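Local coordinates for protein GTP pyrophosphokinase YjbM (Bacillus subtilis, PDB 5DEC) that synthesises the alarmones ppGpp and pppGpp by transferring pyrophosphate from ATP to GDP or GTP, working as a cooperative homotetramer, at residues B[49-54]-B[82-87]; B[88-93]-B[193-198]; B[125-130]-B[146-151]; B[151-156]-B[189-194]. All coordinates share one frame; numbering follows the deposited sequence.

Contact 1 of 4, residues B[49-54]-B[82-87]; sequences FVTGRV and GLRIMC
From F49–M86 to R53–G82 the two strands run antiparallel, their axes 4.5 Å apart at closest, with hydrogen-bonded pairs at F49–M86, T51–R84 and R53–G82. The shortest rung joins R84 N to T51 O at 2.7 Å; at the strand end F49 N reaches M86 O only weakly. Side chains alternate between two faces. On one, V50 CG1 meets L83 CD2 at 4.0 Å; V50, L83 and I85 form an apolar layer, and helix 11-38 packs on L83 and I85. G52 suits its place here, since a CB would crowd L83 CG. On the other face M86 folds over F49: M86 CB lies over one face of the ring, 4.1 Å from the F49 centroid, and the bends at chi2 (59°) and chi3 (69°) bring the methyl CE back to 3.4 Å from F49 CE2. The sulfur sits obliquely to the ring, a Met-aromatic contact. With an alanine at F49, M86 would probably lose the surface its CB and CE rest on, leaving the bent thioether less restrained, with L152 and N155 still beside it. T51 OG1 crosses the base of R84, 3.6 Å from its CB, before the extended chain carries the guanidinium onward. The chemistry is therefore split: aliphatic residues seal one face to the core, while the other sends out R53 and R84, both ATP-binding residues, and F49, which helps bind the allosteric activator.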
loop_
_atom_site.group_PDB
_atom_site.type_symbol
_atom_site.label_atom_id
_atom_site.label_comp_id
_atom_site.label_asym_id
_atom_site.label_seq_id
_atom_site.Cartn_x
_atom_site.Cartn_y
_atom_site.Cartn_z
ATOM N N PHE B 49 -9.947 -11.218 5.592
ATOM C CA PHE B 49 -8.909 -10.192 5.569
ATOM C C PHE B 49 -8.098 -10.168 6.863
ATOM O O PHE B 49 -8.402 -10.879 7.826
ATOM C CB PHE B 49 -9.499 -8.794 5.291
ATOM C CG PHE B 49 -10.402 -8.265 6.377
ATOM C CD1 PHE B 49 -11.740 -8.630 6.444
ATOM C CD2 PHE B 49 -9.913 -7.350 7.304
ATOM C CE1 PHE B 49 -12.571 -8.109 7.443
ATOM C CE2 PHE B 49 -10.737 -6.826 8.313
ATOM C CZ PHE B 49 -12.068 -7.214 8.378
ATOM N N VAL B 50 -7.030 -9.372 6.852
ATOM C CA VAL B 50 -6.044 -9.346 7.922
ATOM C C VAL B 50 -5.729 -7.912 8.312
ATOM O O VAL B 50 -5.470 -7.103 7.444
ATOM C CB VAL B 50 -4.737 -10.045 7.495
ATOM C CG1 VAL B 50 -3.729 -10.047 8.626
ATOM C CG2 VAL B 50 -5.014 -11.464 7.027
ATOM N N THR B 51 -5.772 -7.595 9.602
ATOM C CA THR B 51 -5.340 -6.279 10.060
ATOM C C THR B 51 -4.251 -6.434 11.100
ATOM O O THR B 51 -4.120 -7.491 11.723
ATOM C CB THR B 51 -6.492 -5.465 10.695
ATOM O OG1 THR B 51 -6.863 -6.052 11.955
ATOM C CG2 THR B 51 -7.695 -5.407 9.759
ATOM N N GLY B 52 -3.506 -5.359 11.328
ATOM C CA GLY B 52 -2.466 -5.372 12.334
ATOM C C GLY B 52 -2.250 -3.992 12.917
ATOM O O GLY B 52 -2.507 -2.976 12.270
ATOM N N ARG B 53 -1.784 -3.964 14.152
ATOM C CA ARG B 53 -1.695 -2.731 14.913
ATOM C C ARG B 53 -0.641 -2.860 16.010
ATOM O O ARG B 53 -0.549 -3.902 16.676
ATOM C CB ARG B 53 -3.095 -2.399 15.475
ATOM C CG ARG B 53 -3.149 -1.908 16.894
ATOM C CD ARG B 53 -2.718 -0.473 17.018
ATOM N NE ARG B 53 -3.649 0.505 16.482
ATOM C CZ ARG B 53 -4.658 1.012 17.178
ATOM N NH1 ARG B 53 -4.867 0.613 18.428
ATOM N NH2 ARG B 53 -5.457 1.910 16.621
ATOM N N VAL B 54 0.159 -1.809 16.200
ATOM C CA VAL B 54 0.994 -1.696 17.393
ATOM C C VAL B 54 0.301 -0.779 18.396
ATOM O O VAL B 54 -0.169 0.296 18.036
ATOM C CB VAL B 54 2.415 -1.164 17.068
ATOM C CG1 VAL B 54 3.181 -0.833 18.350
ATOM C CG2 VAL B 54 3.165 -2.174 16.243
ATOM N N GLY B 82 -0.016 -6.632 17.550
ATOM C CA GLY B 82 -1.183 -7.496 17.387
ATOM C C GLY B 82 -1.657 -7.609 15.953
ATOM O O GLY B 82 -1.616 -6.642 15.192
ATOM N N LEU B 83 -2.120 -8.797 15.569
ATOM C CA LEU B 83 -2.788 -8.947 14.285
ATOM C C LEU B 83 -4.167 -9.525 14.499
ATOM O O LEU B 83 -4.437 -10.171 15.519
ATOM C CB LEU B 83 -2.005 -9.829 13.313
ATOM C CG LEU B 83 -0.896 -9.049 12.605
ATOM C CD1 LEU B 83 0.387 -9.128 13.417
ATOM C CD2 LEU B 83 -0.700 -9.507 11.185
ATOM N N ARG B 84 -5.053 -9.278 13.549
ATOM C CA ARG B 84 -6.364 -9.909 13.612
ATOM C C ARG B 84 -6.647 -10.540 12.285
ATOM O O ARG B 84 -6.488 -9.902 11.231
ATOM C CB ARG B 84 -7.451 -8.909 13.983
ATOM C CG ARG B 84 -7.149 -8.300 15.341
ATOM C CD ARG B 84 -8.327 -7.660 16.020
ATOM N NE ARG B 84 -7.921 -7.263 17.364
ATOM C CZ ARG B 84 -8.433 -6.241 18.037
ATOM N NH1 ARG B 84 -9.415 -5.522 17.509
ATOM N NH2 ARG B 84 -7.983 -5.965 19.257
ATOM N N ILE B 85 -7.056 -11.800 12.343
ATOM C CA ILE B 85 -7.381 -12.540 11.140
ATOM C C ILE B 85 -8.894 -12.758 11.170
ATOM O O ILE B 85 -9.406 -13.345 12.118
ATOM C CB ILE B 85 -6.640 -13.896 11.082
ATOM C CG1 ILE B 85 -5.113 -13.686 11.123
ATOM C CG2 ILE B 85 -7.038 -14.650 9.836
ATOM C CD1 ILE B 85 -4.303 -15.023 11.202
ATOM N N MET B 86 -9.597 -12.280 10.142
ATOM C CA MET B 86 -11.059 -12.405 10.077
ATOM C C MET B 86 -11.438 -13.503 9.087
ATOM O O MET B 86 -10.933 -13.526 7.967
ATOM C CB MET B 86 -11.701 -11.085 9.651
ATOM C CG MET B 86 -12.239 -10.270 10.818
ATOM S SD MET B 86 -10.967 -9.848 12.030
ATOM C CE MET B 86 -9.972 -8.695 11.108
ATOM N N CYS B 87 -12.324 -14.397 9.514
ATOM C CA CYS B 87 -12.761 -15.524 8.695
ATOM C C CYS B 87 -14.266 -15.468 8.449
ATOM O O CYS B 87 -15.010 -14.983 9.285
ATOM C CB CYS B 87 -12.403 -16.847 9.385
ATOM S SG CYS B 87 -10.702 -16.945 9.978
#

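Contact 2 of 4, residues B[88-93]-B[193-198]; sequences QFVDDI and EMSEIR
F89 and R198 join the turn leading into helix 90-102 to the long helix 174-202, a docking made by a CH-pi contact and a salt bridge within the RelA/SpoT synthetase fold. R198 leaves its helix with CG opposite the backbone N (chi1 -178°) and stays extended to NE, long enough to cross the aromatic ring. Its CB lies 4.0 Å from the F89 centroid, over one face; Q88 CG covers the opposite face. Further out, R198 NH1 passes 3.2 Å from F89 CD2 and ends 2.8 Å from D92 OD1, with carboxylate and guanidinium planes almost perpendicular, so the charges meet without a flat paired fork. D92 is held from behind, its OD2 accepting from F89 N and from H44. On the other side of the ring, F89 CD1 touches M194 CB, and I160 of the second subunit packs on both residues. S195, small and polar, leaves space for two bridging waters: one links its OG to V90 N, and the other lies 2.8 Å from D91 N and 3.0 Å from S195 OG.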
loop_
_atom_site.group_PDB
_atom_site.type_symbol
_atom_site.label_atom_id
_atom_site.label_comp_id
_atom_site.label_asym_id
_atom_site.label_seq_id
_atom_site.Cartn_x
_atom_site.Cartn_y
_atom_site.Cartn_z
ATOM N N GLN B 88 -14.708 -16.010 7.322
ATOM C CA GLN B 88 -16.128 -16.062 6.988
ATOM C C GLN B 88 -16.911 -17.015 7.870
ATOM O O GLN B 88 -17.995 -16.681 8.344
ATOM C CB GLN B 88 -16.272 -16.474 5.537
ATOM C CG GLN B 88 -17.560 -16.098 4.887
ATOM C CD GLN B 88 -17.417 -16.095 3.385
ATOM O OE1 GLN B 88 -17.152 -17.127 2.781
ATOM N NE2 GLN B 88 -17.558 -14.925 2.776
ATOM N N PHE B 89 -16.365 -18.208 8.084
ATOM C CA PHE B 89 -17.072 -19.262 8.822
ATOM C C PHE B 89 -16.322 -19.682 10.085
ATOM O O PHE B 89 -15.086 -19.635 10.137
ATOM C CB PHE B 89 -17.287 -20.499 7.934
ATOM C CG PHE B 89 -18.086 -20.226 6.701
ATOM C CD1 PHE B 89 -19.471 -20.146 6.759
ATOM C CD2 PHE B 89 -17.456 -20.027 5.477
ATOM C CE1 PHE B 89 -20.215 -19.888 5.607
ATOM C CE2 PHE B 89 -18.197 -19.761 4.323
ATOM C CZ PHE B 89 -19.576 -19.689 4.388
ATOM N N VAL B 90 -17.070 -20.108 11.097
ATOM C CA VAL B 90 -16.480 -20.601 12.329
ATOM C C VAL B 90 -15.467 -21.726 12.070
ATOM O O VAL B 90 -14.411 -21.771 12.717
ATOM C CB VAL B 90 -17.579 -21.088 13.304
ATOM C CG1 VAL B 90 -16.982 -21.879 14.445
ATOM C CG2 VAL B 90 -18.370 -19.905 13.833
ATOM N N ASP B 91 -15.762 -22.612 11.113
ATOM C CA ASP B 91 -14.853 -23.736 10.832
ATOM C C ASP B 91 -13.550 -23.268 10.168
ATOM O O ASP B 91 -12.536 -23.968 10.200
ATOM C CB ASP B 91 -15.537 -24.786 9.965
ATOM C CG ASP B 91 -15.048 -26.196 10.268
ATOM O OD1 ASP B 91 -13.946 -26.564 9.802
ATOM O OD2 ASP B 91 -15.756 -26.926 10.998
ATOM N N ASP B 92 -13.576 -22.083 9.573
ATOM C CA ASP B 92 -12.356 -21.512 9.020
ATOM C C ASP B 92 -11.331 -21.247 10.104
ATOM O O ASP B 92 -10.135 -21.236 9.829
ATOM C CB ASP B 92 -12.641 -20.216 8.267
ATOM C CG ASP B 92 -13.360 -20.452 6.971
ATOM O OD1 ASP B 92 -13.179 -21.556 6.410
ATOM O OD2 ASP B 92 -14.083 -19.535 6.507
ATOM N N ILE B 93 -11.794 -21.015 11.328
ATOM C CA ILE B 93 -10.888 -20.652 12.411
ATOM C C ILE B 93 -9.931 -21.801 12.753
ATOM O O ILE B 93 -8.733 -21.594 12.878
ATOM C CB ILE B 93 -11.672 -20.203 13.645
ATOM C CG1 ILE B 93 -12.386 -18.896 13.312
ATOM C CG2 ILE B 93 -10.748 -19.979 14.839
ATOM C CD1 ILE B 93 -13.314 -18.428 14.376
ATOM N N GLU B 193 -26.012 -20.158 11.698
ATOM C CA GLU B 193 -26.739 -20.319 10.443
ATOM C C GLU B 193 -25.763 -20.392 9.274
ATOM O O GLU B 193 -25.964 -21.146 8.332
ATOM C CB GLU B 193 -27.721 -19.157 10.212
ATOM C CG GLU B 193 -28.837 -19.041 11.231
ATOM C CD GLU B 193 -29.628 -20.340 11.407
ATOM O OE1 GLU B 193 -29.844 -21.074 10.414
ATOM O OE2 GLU B 193 -30.045 -20.610 12.550
ATOM N N MET B 194 -24.703 -19.598 9.341
ATOM C CA MET B 194 -23.664 -19.632 8.323
ATOM C C MET B 194 -22.979 -20.995 8.316
ATOM O O MET B 194 -22.725 -21.570 7.249
ATOM C CB MET B 194 -22.627 -18.518 8.561
ATOM C CG MET B 194 -23.122 -17.115 8.195
ATOM S SD MET B 194 -23.692 -16.969 6.494
ATOM C CE MET B 194 -24.079 -15.230 6.362
ATOM N N SER B 195 -22.726 -21.529 9.506
ATOM C CA SER B 195 -22.075 -22.831 9.618
ATOM C C SER B 195 -22.916 -23.930 8.962
ATOM O O SER B 195 -22.369 -24.816 8.291
ATOM C CB SER B 195 -21.812 -23.184 11.079
ATOM O OG SER B 195 -20.703 -22.453 11.569
ATOM N N GLU B 196 -24.233 -23.855 9.147
ATOM C CA GLU B 196 -25.162 -24.823 8.553
ATOM C C GLU B 196 -25.138 -24.739 7.030
ATOM O O GLU B 196 -25.189 -25.758 6.341
ATOM C CB GLU B 196 -26.598 -24.577 9.033
ATOM C CG GLU B 196 -26.880 -24.813 10.504
ATOM C CD GLU B 196 -26.796 -26.274 10.917
ATOM O OE1 GLU B 196 -26.760 -27.155 10.027
ATOM O OE2 GLU B 196 -26.815 -26.540 12.140
ATOM N N ILE B 197 -25.084 -23.520 6.502
ATOM C CA ILE B 197 -24.945 -23.340 5.056
ATOM C C ILE B 197 -23.680 -24.009 4.541
ATOM O O ILE B 197 -23.732 -24.778 3.580
ATOM C CB ILE B 197 -24.899 -21.850 4.640
ATOM C CG1 ILE B 197 -26.230 -21.153 4.930
ATOM C CG2 ILE B 197 -24.569 -21.723 3.167
ATOM C CD1 ILE B 197 -26.240 -19.710 4.503
ATOM N N ARG B 198 -22.554 -23.740 5.201
ATOM C CA ARG B 198 -21.267 -24.300 4.788
ATOM C C ARG B 198 -21.267 -25.827 4.837
ATOM O O ARG B 198 -20.804 -26.485 3.909
ATOM C CB ARG B 198 -20.137 -23.757 5.678
ATOM C CG ARG B 198 -18.734 -24.254 5.303
ATOM C CD ARG B 198 -17.759 -24.068 6.468
ATOM N NE ARG B 198 -16.405 -24.555 6.192
ATOM C CZ ARG B 198 -15.420 -23.842 5.652
ATOM N NH1 ARG B 198 -15.606 -22.573 5.334
ATOM N NH2 ARG B 198 -14.234 -24.405 5.454
HETATM O O HOH W 1 -19.766 -20.037 10.504
HETATM O O HOH W 2 -18.297 -23.195 9.998
#

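Contact 3 of 4, residues B[125-130]-B[146-151]; sequences SYHLVV and EIQIRT
The beta hairpin of strands 126-136 and 139-151 carries part of the active site, and the pairs Y126–I149, H127–Q148, L128–I147 and V129–E146 lie in its antiparallel ladder. Nearly straight backbone bonds hold it, such as L128 N to I147 O at 2.8 Å. One face is apolar: I147 CB packs on L128 CD1, I147 CD1 reaches V130 CG1 at 3.9 Å, and I149 CD1 lies beside Y126 CD2. The other face carries V129 but is mainly polar, centred on Q148, whose extended chain lies alongside H127. Its amide is stacked on the imidazole, the planes 28° apart, with Q148 CG 3.8 Å from the ring centroid over the same face. A glutamine suits this place because its amide works at both ends. Q148 NE2 donates to E146 OE1 (2.9 Å, 168°), arriving from above the carboxylate plane, whereas Q148 OE1 accepts from S125 OG at 2.8 Å and, weakly, from R150 NE and NH2. Replacing Q148 with an alanine would probably leave the S125 hydroxyl without its acceptor, free the E146 carboxylate to turn and uncover one face of the H127 ring. Outside partners fix the neighbours: Y123 OH bonds H127 NE2, and N155 holds R150. Product-binding H127 and E146, the inferred proton acceptor, on one sheet face are consistent with a RelA/SpoT synthetase site.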
loop_
_atom_site.group_PDB
_atom_site.type_symbol
_atom_site.label_atom_id
_atom_site.label_comp_id
_atom_site.label_asym_id
_atom_site.label_seq_id
_atom_site.Cartn_x
_atom_site.Cartn_y
_atom_site.Cartn_z
ATOM N N SER B 125 -13.599 -14.911 20.429
ATOM C CA SER B 125 -12.325 -14.749 19.703
ATOM C C SER B 125 -11.338 -15.861 20.066
ATOM O O SER B 125 -11.329 -16.350 21.195
ATOM C CB SER B 125 -11.691 -13.378 19.991
ATOM O OG SER B 125 -10.540 -13.134 19.194
ATOM N N TYR B 126 -10.527 -16.289 19.104
ATOM C CA TYR B 126 -9.427 -17.185 19.438
ATOM C C TYR B 126 -8.114 -16.410 19.481
ATOM O O TYR B 126 -7.806 -15.674 18.545
ATOM C CB TYR B 126 -9.326 -18.316 18.431
ATOM C CG TYR B 126 -8.149 -19.226 18.672
ATOM C CD1 TYR B 126 -8.239 -20.286 19.561
ATOM C CD2 TYR B 126 -6.939 -19.021 18.007
ATOM C CE1 TYR B 126 -7.163 -21.124 19.779
ATOM C CE2 TYR B 126 -5.860 -19.850 18.223
ATOM C CZ TYR B 126 -5.979 -20.900 19.108
ATOM O OH TYR B 126 -4.908 -21.734 19.317
ATOM N N HIS B 127 -7.326 -16.597 20.536
ATOM C CA HIS B 127 -6.055 -15.899 20.643
ATOM C C HIS B 127 -4.880 -16.858 20.595
ATOM O O HIS B 127 -4.918 -17.946 21.184
ATOM C CB HIS B 127 -5.957 -15.100 21.950
ATOM C CG HIS B 127 -6.983 -14.031 22.106
ATOM N ND1 HIS B 127 -6.837 -12.987 22.994
ATOM C CD2 HIS B 127 -8.169 -13.815 21.475
ATOM C CE1 HIS B 127 -7.887 -12.191 22.922
ATOM N NE2 HIS B 127 -8.710 -12.675 22.003
ATOM N N LEU B 128 -3.827 -16.454 19.895
ATOM C CA LEU B 128 -2.539 -17.091 20.127
ATOM C C LEU B 128 -1.430 -16.046 20.140
ATOM O O LEU B 128 -1.602 -14.928 19.664
ATOM C CB LEU B 128 -2.266 -18.189 19.108
ATOM C CG LEU B 128 -2.238 -17.917 17.619
ATOM C CD1 LEU B 128 -0.854 -17.541 17.174
ATOM C CD2 LEU B 128 -2.664 -19.188 16.928
ATOM N N VAL B 129 -0.294 -16.414 20.708
ATOM C CA VAL B 129 0.833 -15.508 20.800
ATOM C C VAL B 129 2.019 -16.189 20.148
ATOM O O VAL B 129 2.309 -17.329 20.473
ATOM C CB VAL B 129 1.181 -15.177 22.260
ATOM C CG1 VAL B 129 2.378 -14.254 22.302
ATOM C CG2 VAL B 129 -0.029 -14.553 22.981
ATOM N N VAL B 130 2.702 -15.505 19.234
ATOM C CA VAL B 130 3.864 -16.102 18.587
ATOM C C VAL B 130 5.129 -15.355 18.955
ATOM O O VAL B 130 5.095 -14.164 19.293
ATOM C CB VAL B 130 3.752 -16.109 17.026
ATOM C CG1 VAL B 130 2.487 -16.811 16.554
ATOM C CG2 VAL B 130 3.803 -14.697 16.471
ATOM N N GLU B 146 0.701 -10.865 19.332
ATOM C CA GLU B 146 -0.584 -11.529 19.547
ATOM C C GLU B 146 -1.330 -11.661 18.222
ATOM O O GLU B 146 -1.427 -10.706 17.459
ATOM C CB GLU B 146 -1.450 -10.756 20.534
ATOM C CG GLU B 146 -2.809 -11.412 20.761
ATOM C CD GLU B 146 -3.751 -10.513 21.549
ATOM O OE1 GLU B 146 -4.422 -9.668 20.913
ATOM O OE2 GLU B 146 -3.796 -10.632 22.790
ATOM N N ILE B 147 -1.846 -12.849 17.938
ATOM C CA ILE B 147 -2.655 -13.039 16.741
ATOM C C ILE B 147 -4.044 -13.500 17.191
ATOM O O ILE B 147 -4.165 -14.521 17.859
ATOM C CB ILE B 147 -2.081 -14.096 15.791
ATOM C CG1 ILE B 147 -0.643 -13.767 15.379
ATOM C CG2 ILE B 147 -2.994 -14.233 14.549
ATOM C CD1 ILE B 147 -0.042 -14.787 14.432
ATOM N N GLN B 148 -5.080 -12.740 16.866
ATOM C CA GLN B 148 -6.451 -13.190 17.141
ATOM C C GLN B 148 -7.123 -13.667 15.865
ATOM O O GLN B 148 -6.862 -13.135 14.790
ATOM C CB GLN B 148 -7.296 -12.089 17.768
ATOM C CG GLN B 148 -6.741 -11.495 19.047
ATOM C CD GLN B 148 -7.781 -10.634 19.755
ATOM O OE1 GLN B 148 -8.987 -10.835 19.584
ATOM N NE2 GLN B 148 -7.321 -9.640 20.501
ATOM N N ILE B 149 -7.954 -14.703 15.977
ATOM C CA ILE B 149 -8.694 -15.203 14.833
ATOM C C ILE B 149 -10.199 -15.089 15.170
ATOM O O ILE B 149 -10.624 -15.558 16.215
ATOM C CB ILE B 149 -8.313 -16.648 14.517
ATOM C CG1 ILE B 149 -6.779 -16.821 14.617
ATOM C CG2 ILE B 149 -8.853 -17.074 13.121
ATOM C CD1 ILE B 149 -6.344 -18.265 14.450
ATOM N N ARG B 150 -10.973 -14.462 14.291
ATOM C CA ARG B 150 -12.376 -14.146 14.565
ATOM C C ARG B 150 -13.210 -14.328 13.330
ATOM O O ARG B 150 -12.722 -14.097 12.237
ATOM C CB ARG B 150 -12.532 -12.685 15.016
ATOM C CG ARG B 150 -11.746 -12.257 16.229
ATOM C CD ARG B 150 -11.852 -10.751 16.382
ATOM N NE ARG B 150 -11.396 -10.286 17.682
ATOM C CZ ARG B 150 -11.428 -9.018 18.064
ATOM N NH1 ARG B 150 -11.900 -8.094 17.238
ATOM N NH2 ARG B 150 -11.018 -8.680 19.277
ATOM N N THR B 151 -14.486 -14.679 13.479
ATOM C CA THR B 151 -15.379 -14.531 12.335
ATOM C C THR B 151 -15.666 -13.055 12.147
ATOM O O THR B 151 -15.400 -12.247 13.041
ATOM C CB THR B 151 -16.723 -15.292 12.483
ATOM O OG1 THR B 151 -17.417 -14.802 13.635
ATOM C CG2 THR B 151 -16.495 -16.800 12.647
#

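Contact 4 of 4, residues B[151-156]-B[189-194]; sequences TLAMNF and RLDEEM
T151 and D191 reach toward each other from opposite directions, and their 2.6 Å bond from T151 OG1 to D191 OD2 is the tight heart of an otherwise sparse contact between antiparallel helices. The hydroxyl comes to the syn side of the carboxylate, 25° out of its plane. T151's chi1 of 60° sets OG1 between the backbone N and the carbonyl carbon, where it can donate to D191 and also accept from M154 N at 3.2 Å. R124 adds a salt bridge to the same carboxylate oxygen, so two donors grip this buried charge. Close by, A153 CB lies 3.8 Å from D191 OD1; its small side chain lets the acid in. Away from this point the helices part: their axes are 10.0 Å apart, and A153 CB reaches L190 CD2 only at 4.4 Å, while L190 also packs on A186 of the second subunit. R189 and E192 look outward on the exposed side of their helix. Threonine is a classic N-cap residue, and with the weak return bond from T151 N to M154 SD, the helix start fits a capping box.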
loop_
_atom_site.group_PDB
_atom_site.type_symbol
_atom_site.label_atom_id
_atom_site.label_comp_id
_atom_site.label_asym_id
_atom_site.label_seq_id
_atom_site.Cartn_x
_atom_site.Cartn_y
_atom_site.Cartn_z
ATOM N N THR B 151 -14.486 -14.679 13.479
ATOM C CA THR B 151 -15.379 -14.531 12.335
ATOM C C THR B 151 -15.666 -13.055 12.147
ATOM O O THR B 151 -15.400 -12.247 13.041
ATOM C CB THR B 151 -16.723 -15.292 12.483
ATOM O OG1 THR B 151 -17.417 -14.802 13.635
ATOM C CG2 THR B 151 -16.495 -16.800 12.647
ATOM N N LEU B 152 -16.202 -12.713 10.981
ATOM C CA LEU B 152 -16.622 -11.358 10.680
ATOM C C LEU B 152 -17.610 -10.826 11.731
ATOM O O LEU B 152 -17.506 -9.678 12.171
ATOM C CB LEU B 152 -17.254 -11.305 9.280
ATOM C CG LEU B 152 -16.325 -11.633 8.093
ATOM C CD1 LEU B 152 -17.094 -11.818 6.769
ATOM C CD2 LEU B 152 -15.267 -10.560 7.944
ATOM N N ALA B 153 -18.571 -11.662 12.112
ATOM C CA ALA B 153 -19.610 -11.272 13.054
ATOM C C ALA B 153 -19.055 -11.066 14.465
ATOM O O ALA B 153 -19.429 -10.116 15.152
ATOM C CB ALA B 153 -20.721 -12.320 13.062
ATOM N N MET B 154 -18.168 -11.967 14.897
ATOM C CA MET B 154 -17.411 -11.799 16.147
ATOM C C MET B 154 -16.619 -10.494 16.145
ATOM O O MET B 154 -16.550 -9.784 17.148
ATOM C CB MET B 154 -16.419 -12.955 16.328
ATOM C CG MET B 154 -17.049 -14.301 16.580
ATOM S SD MET B 154 -15.897 -15.666 16.264
ATOM C CE MET B 154 -14.503 -15.302 17.222
ATOM N N ASN B 155 -15.949 -10.221 15.036
ATOM C CA ASN B 155 -15.126 -9.028 14.960
ATOM C C ASN B 155 -16.003 -7.777 15.045
ATOM O O ASN B 155 -15.658 -6.792 15.702
ATOM C CB ASN B 155 -14.301 -9.010 13.664
ATOM C CG ASN B 155 -13.363 -7.815 13.596
ATOM O OD1 ASN B 155 -12.550 -7.615 14.492
ATOM N ND2 ASN B 155 -13.440 -7.051 12.517
ATOM N N PHE B 156 -17.139 -7.829 14.365
ATOM C CA PHE B 156 -18.081 -6.705 14.407
ATOM C C PHE B 156 -18.533 -6.436 15.848
ATOM O O PHE B 156 -18.442 -5.303 16.350
ATOM C CB PHE B 156 -19.272 -6.999 13.488
ATOM C CG PHE B 156 -20.338 -5.946 13.503
ATOM C CD1 PHE B 156 -20.031 -4.613 13.752
ATOM C CD2 PHE B 156 -21.644 -6.282 13.219
ATOM C CE1 PHE B 156 -21.028 -3.649 13.769
ATOM C CE2 PHE B 156 -22.649 -5.311 13.216
ATOM C CZ PHE B 156 -22.333 -4.005 13.471
ATOM N N ARG B 189 -25.797 -16.447 16.692
ATOM C CA ARG B 189 -26.773 -17.171 15.889
ATOM C C ARG B 189 -26.531 -17.022 14.398
ATOM O O ARG B 189 -26.745 -17.960 13.644
ATOM C CB ARG B 189 -28.207 -16.725 16.186
ATOM C CG ARG B 189 -28.752 -17.312 17.488
ATOM C CD ARG B 189 -30.233 -16.991 17.624
ATOM N NE ARG B 189 -30.443 -15.585 17.934
ATOM C CZ ARG B 189 -30.551 -15.079 19.157
ATOM N NH1 ARG B 189 -30.488 -15.867 20.221
ATOM N NH2 ARG B 189 -30.740 -13.774 19.304
ATOM N N LEU B 190 -26.095 -15.844 13.971
ATOM C CA LEU B 190 -25.755 -15.656 12.571
ATOM C C LEU B 190 -24.636 -16.608 12.175
ATOM O O LEU B 190 -24.713 -17.238 11.123
ATOM C CB LEU B 190 -25.361 -14.195 12.299
ATOM C CG LEU B 190 -24.797 -13.872 10.912
ATOM C CD1 LEU B 190 -25.786 -14.291 9.834
ATOM C CD2 LEU B 190 -24.478 -12.393 10.808
ATOM N N ASP B 191 -23.603 -16.718 13.010
ATOM C CA ASP B 191 -22.495 -17.623 12.702
ATOM C C ASP B 191 -22.981 -19.076 12.622
ATOM O O ASP B 191 -22.531 -19.826 11.766
ATOM C CB ASP B 191 -21.369 -17.490 13.734
ATOM C CG ASP B 191 -20.385 -16.367 13.379
ATOM O OD1 ASP B 191 -20.327 -15.965 12.189
ATOM O OD2 ASP B 191 -19.696 -15.862 14.300
ATOM N N GLU B 192 -23.916 -19.458 13.494
ATOM C CA GLU B 192 -24.471 -20.813 13.470
ATOM C C GLU B 192 -25.191 -21.103 12.154
ATOM O O GLU B 192 -24.990 -22.155 11.555
ATOM C CB GLU B 192 -25.444 -21.035 14.636
ATOM C CG GLU B 192 -24.804 -21.044 16.012
ATOM C CD GLU B 192 -25.839 -21.031 17.150
ATOM O OE1 GLU B 192 -27.043 -21.255 16.884
ATOM O OE2 GLU B 192 -25.449 -20.786 18.312
ATOM N N GLU B 193 -26.012 -20.158 11.698
ATOM C CA GLU B 193 -26.739 -20.319 10.443
ATOM C C GLU B 193 -25.763 -20.392 9.274
ATOM O O GLU B 193 -25.964 -21.146 8.332
ATOM C CB GLU B 193 -27.721 -19.157 10.212
ATOM C CG GLU B 193 -28.837 -19.041 11.231
ATOM C CD GLU B 193 -29.628 -20.340 11.407
ATOM O OE1 GLU B 193 -29.844 -21.074 10.414
ATOM O OE2 GLU B 193 -30.045 -20.610 12.550
ATOM N N MET B 194 -24.703 -19.598 9.341
ATOM C CA MET B 194 -23.664 -19.632 8.323
ATOM C C MET B 194 -22.979 -20.995 8.316
ATOM O O MET B 194 -22.725 -21.570 7.249
ATOM C CB MET B 194 -22.627 -18.518 8.561
ATOM C CG MET B 194 -23.122 -17.115 8.195
ATOM S SD MET B 194 -23.692 -16.969 6.494
ATOM C CE MET B 194 -24.079 -15.230 6.362
#

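How the contacts relate
Contacts 1 and 3 are two parts of one mixed sheet, with centres 9 Å apart; strand 81-87 lies beside strand 139-151, and L83 N is 2.8 Å from E146 O. Together they bring R53 and R84, which bind ATP, onto the same sheet as H127 and E146. Contacts 2 and 4 sit at the sheet's end, 8 Å apart between centres, both on helix 174-202 and both touching the second subunit. T151 joins the two regions: it ends the strand of contact 3, caps the helix of contact 4 and packs its CG2 3.7 Å from V90 N of contact 2. R150 NH1, 2.9 Å from N155 OD1, connects contact 3 to a residue that binds the allosteric activator.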